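Local structure of glycosyl transferase family 9 (Veillonella parvula, 3TOV) at residues V13-M17 / Y43-E47. The protein probably transfers a sugar, perhaps a heptose, from an activated nucleotide donor to an acceptor, as do other family 9 glycosyltransferases of the GT-B class. Residues are numbered along the deposited sequence; the frame is centred on the assembly and turned at random.
Sequences VTFLM and YVIDE
Val13 pairs with Tyr43 and Thr14 with Val44 as parallel neighbours, and the chain from 13 to 16 runs within 8° of that from 43 to 46. Val44 is bound to the partner chain through both its backbone N and its backbone O. Val44 N reaches Val13 O at 3.0 Å in a weak, bent bond, while Val44 O accepts from Phe15 N at 3.3 Å. Past that point strand 10-14 gives way to loop, although the CA of Ile45 still points its hydrogen almost straight at Phe15 O, 3.4 Å away. The pair sits inside the parallel sheet of the first of two Rossmann-like domains, a GT-B architecture, where strand 10-14 lies between 40-46 and 92-95 and leads into helix 19-23. Beyond Val13, on the side of the sheet where Tyr43 projects, the Phe15 side chain runs alongside that of Tyr43 in the same direction. Both have CG anti to the backbone N (chi1 near -160°), and Tyr43 OH comes to 3.7 Å from Phe15 CB. That hydroxyl is hydrogen-bonded to Thr25, and Val22 of helix 19-23 packs against both side chains. Leu16 instead reaches its CD2 toward the near edge of strand 40-46, alongside Val44 O and the carbonyl carbon of Ile45, and 4.2 Å from Val44 CG1. On the face of Thr14 and Val44, Thr14 OG1 is hydrogen-bonded to Asn95 OD1 on strand 92-95.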
ATOM      1  N   VAL A  13     -14.504 -11.168   4.992  1.00 52.82           N
ATOM      2  CA  VAL A  13     -13.429 -10.393   5.582  1.00 50.51           C
ATOM      3  C   VAL A  13     -13.834  -8.927   5.567  1.00 53.06           C
ATOM      4  O   VAL A  13     -14.247  -8.397   4.544  1.00 57.78           O
ATOM      5  CB  VAL A  13     -12.106 -10.596   4.825  1.00 46.85           C
ATOM      6  CG1 VAL A  13     -10.938  -9.885   5.535  1.00 37.12           C
ATOM      7  CG2 VAL A  13     -11.829 -12.076   4.693  1.00 50.21           C
ATOM      8  N   THR A  14     -13.729  -8.283   6.716  1.00 47.91           N
ATOM      9  CA  THR A  14     -14.120  -6.903   6.836  1.00 48.13           C
ATOM     10  C   THR A  14     -12.896  -6.058   7.134  1.00 53.49           C
ATOM     11  O   THR A  14     -12.285  -6.195   8.195  1.00 54.76           O
ATOM     12  CB  THR A  14     -15.112  -6.737   7.965  1.00 48.69           C
ATOM     13  OG1 THR A  14     -14.471  -7.063   9.204  1.00 52.62           O
ATOM     14  CG2 THR A  14     -16.253  -7.676   7.754  1.00 50.34           C
ATOM     15  N   PHE A  15     -12.543  -5.199   6.180  1.00 52.73           N
ATOM     16  CA  PHE A  15     -11.488  -4.211   6.345  1.00 45.68           C
ATOM     17  C   PHE A  15     -11.886  -2.913   5.605  1.00 52.09           C
ATOM     18  O   PHE A  15     -11.944  -2.870   4.371  1.00 58.36           O
ATOM     19  CB  PHE A  15     -10.174  -4.778   5.824  1.00 45.54           C
ATOM     20  CG  PHE A  15      -8.961  -4.077   6.348  1.00 54.78           C
ATOM     21  CD1 PHE A  15      -8.647  -4.125   7.689  1.00 58.38           C
ATOM     22  CD2 PHE A  15      -8.125  -3.377   5.493  1.00 63.66           C
ATOM     23  CE1 PHE A  15      -7.519  -3.472   8.174  1.00 65.14           C
ATOM     24  CE2 PHE A  15      -6.996  -2.725   5.970  1.00 67.37           C
ATOM     25  CZ  PHE A  15      -6.692  -2.773   7.313  1.00 64.51           C
ATOM     26  N   LEU A  16     -12.192  -1.862   6.357  1.00 46.85           N
ATOM     27  CA  LEU A  16     -12.561  -0.599   5.742  1.00 52.34           C
ATOM     28  C   LEU A  16     -11.522   0.494   5.974  1.00 57.29           C
ATOM     29  O   LEU A  16     -11.878   1.638   6.252  1.00 64.96           O
ATOM     30  CB  LEU A  16     -13.920  -0.135   6.269  1.00 54.04           C
ATOM     31  CG  LEU A  16     -15.051  -1.117   6.007  1.00 53.68           C
ATOM     32  CD1 LEU A  16     -16.405  -0.503   6.332  1.00 51.41           C
ATOM     33  CD2 LEU A  16     -14.996  -1.554   4.559  1.00 53.86           C
HETATM   34  N   MSE A  17     -10.244   0.155   5.857  1.00 54.84           N
HETATM   35  CA  MSE A  17      -9.196   1.135   6.091  1.00 55.57           C
HETATM   36  C   MSE A  17      -8.699   1.805   4.814  1.00 64.52           C
HETATM   37  O   MSE A  17      -9.391   1.848   3.795  1.00 70.63           O
HETATM   38  CB  MSE A  17      -8.034   0.527   6.869  1.00 51.70           C
HETATM   39  CG  MSE A  17      -8.413   0.086   8.286  1.00 57.72           C
HETATM   40 SE   MSE A  17      -6.915  -0.485   9.443  0.41 39.03          SE
HETATM   41  CE  MSE A  17      -6.195   1.292   9.846  1.00 33.56           C
ATOM     42  N   TYR A  43     -14.728 -10.222   0.275  1.00 61.13           N
ATOM     43  CA  TYR A  43     -14.037  -9.070   0.865  1.00 48.75           C
ATOM     44  C   TYR A  43     -14.915  -7.830   0.903  1.00 44.10           C
ATOM     45  O   TYR A  43     -15.733  -7.614   0.019  1.00 49.69           O
ATOM     46  CB  TYR A  43     -12.823  -8.726   0.022  1.00 50.62           C
ATOM     47  CG  TYR A  43     -11.738  -7.924   0.729  1.00 55.72           C
ATOM     48  CD1 TYR A  43     -10.575  -8.544   1.151  1.00 57.03           C
ATOM     49  CD2 TYR A  43     -11.861  -6.551   0.940  1.00 55.77           C
ATOM     50  CE1 TYR A  43      -9.572  -7.845   1.774  1.00 57.87           C
ATOM     51  CE2 TYR A  43     -10.858  -5.836   1.570  1.00 55.50           C
ATOM     52  CZ  TYR A  43      -9.708  -6.499   1.985  1.00 59.43           C
ATOM     53  OH  TYR A  43      -8.672  -5.844   2.616  1.00 58.45           O
ATOM     54  N   VAL A  44     -14.708  -6.994   1.909  1.00 39.05           N
ATOM     55  CA  VAL A  44     -15.485  -5.776   2.060  1.00 43.75           C
ATOM     56  C   VAL A  44     -14.595  -4.549   2.328  1.00 54.29           C
ATOM     57  O   VAL A  44     -14.157  -4.340   3.462  1.00 46.56           O
ATOM     58  CB  VAL A  44     -16.491  -5.944   3.197  1.00 41.81           C
ATOM     59  CG1 VAL A  44     -17.429  -4.753   3.267  1.00 45.24           C
ATOM     60  CG2 VAL A  44     -17.276  -7.239   3.002  1.00 39.38           C
ATOM     61  N   ILE A  45     -14.332  -3.759   1.276  1.00 64.93           N
ATOM     62  CA  ILE A  45     -13.603  -2.484   1.388  1.00 70.62           C
ATOM     63  C   ILE A  45     -14.535  -1.290   1.342  1.00 73.50           C
ATOM     64  O   ILE A  45     -15.760  -1.429   1.273  1.00 68.08           O
ATOM     65  CB  ILE A  45     -12.641  -2.190   0.191  1.00 68.10           C
ATOM     66  CG1 ILE A  45     -12.802  -3.213  -0.927  1.00 72.11           C
ATOM     67  CG2 ILE A  45     -11.214  -1.937   0.644  1.00 64.29           C
ATOM     68  CD1 ILE A  45     -14.069  -2.957  -1.746  1.00 77.00           C
ATOM     69  N   ASP A  46     -13.911  -0.113   1.330  1.00 74.35           N
ATOM     70  CA  ASP A  46     -14.595   1.158   1.169  1.00 73.90           C
ATOM     71  C   ASP A  46     -14.605   1.552  -0.307  1.00 72.97           C
ATOM     72  O   ASP A  46     -13.589   1.451  -0.988  1.00 70.18           O
ATOM     73  CB  ASP A  46     -13.913   2.223   2.032  1.00 78.15           C
ATOM     74  CG  ASP A  46     -13.774   3.556   1.323  1.00 87.11           C
ATOM     75  OD1 ASP A  46     -14.631   4.449   1.526  1.00 92.53           O
ATOM     76  OD2 ASP A  46     -12.796   3.709   0.567  1.00 87.07           O
ATOM     77  N   GLU A  47     -15.764   2.002  -0.785  1.00 76.04           N
ATOM     78  CA  GLU A  47     -16.000   2.267  -2.204  1.00 80.52           C
ATOM     79  C   GLU A  47     -14.775   2.712  -3.014  1.00 70.38           C
ATOM     80  O   GLU A  47     -14.530   2.185  -4.096  1.00 67.56           O
ATOM     81  CB  GLU A  47     -17.163   3.261  -2.380  1.00100.22           C
ATOM     82  CG  GLU A  47     -16.756   4.702  -2.747  1.00115.87           C
ATOM     83  CD  GLU A  47     -17.054   5.735  -1.651  1.00123.69           C
ATOM     84  OE1 GLU A  47     -16.359   5.731  -0.607  1.00122.42           O
ATOM     85  OE2 GLU A  47     -17.977   6.560  -1.842  1.00127.30           O
TER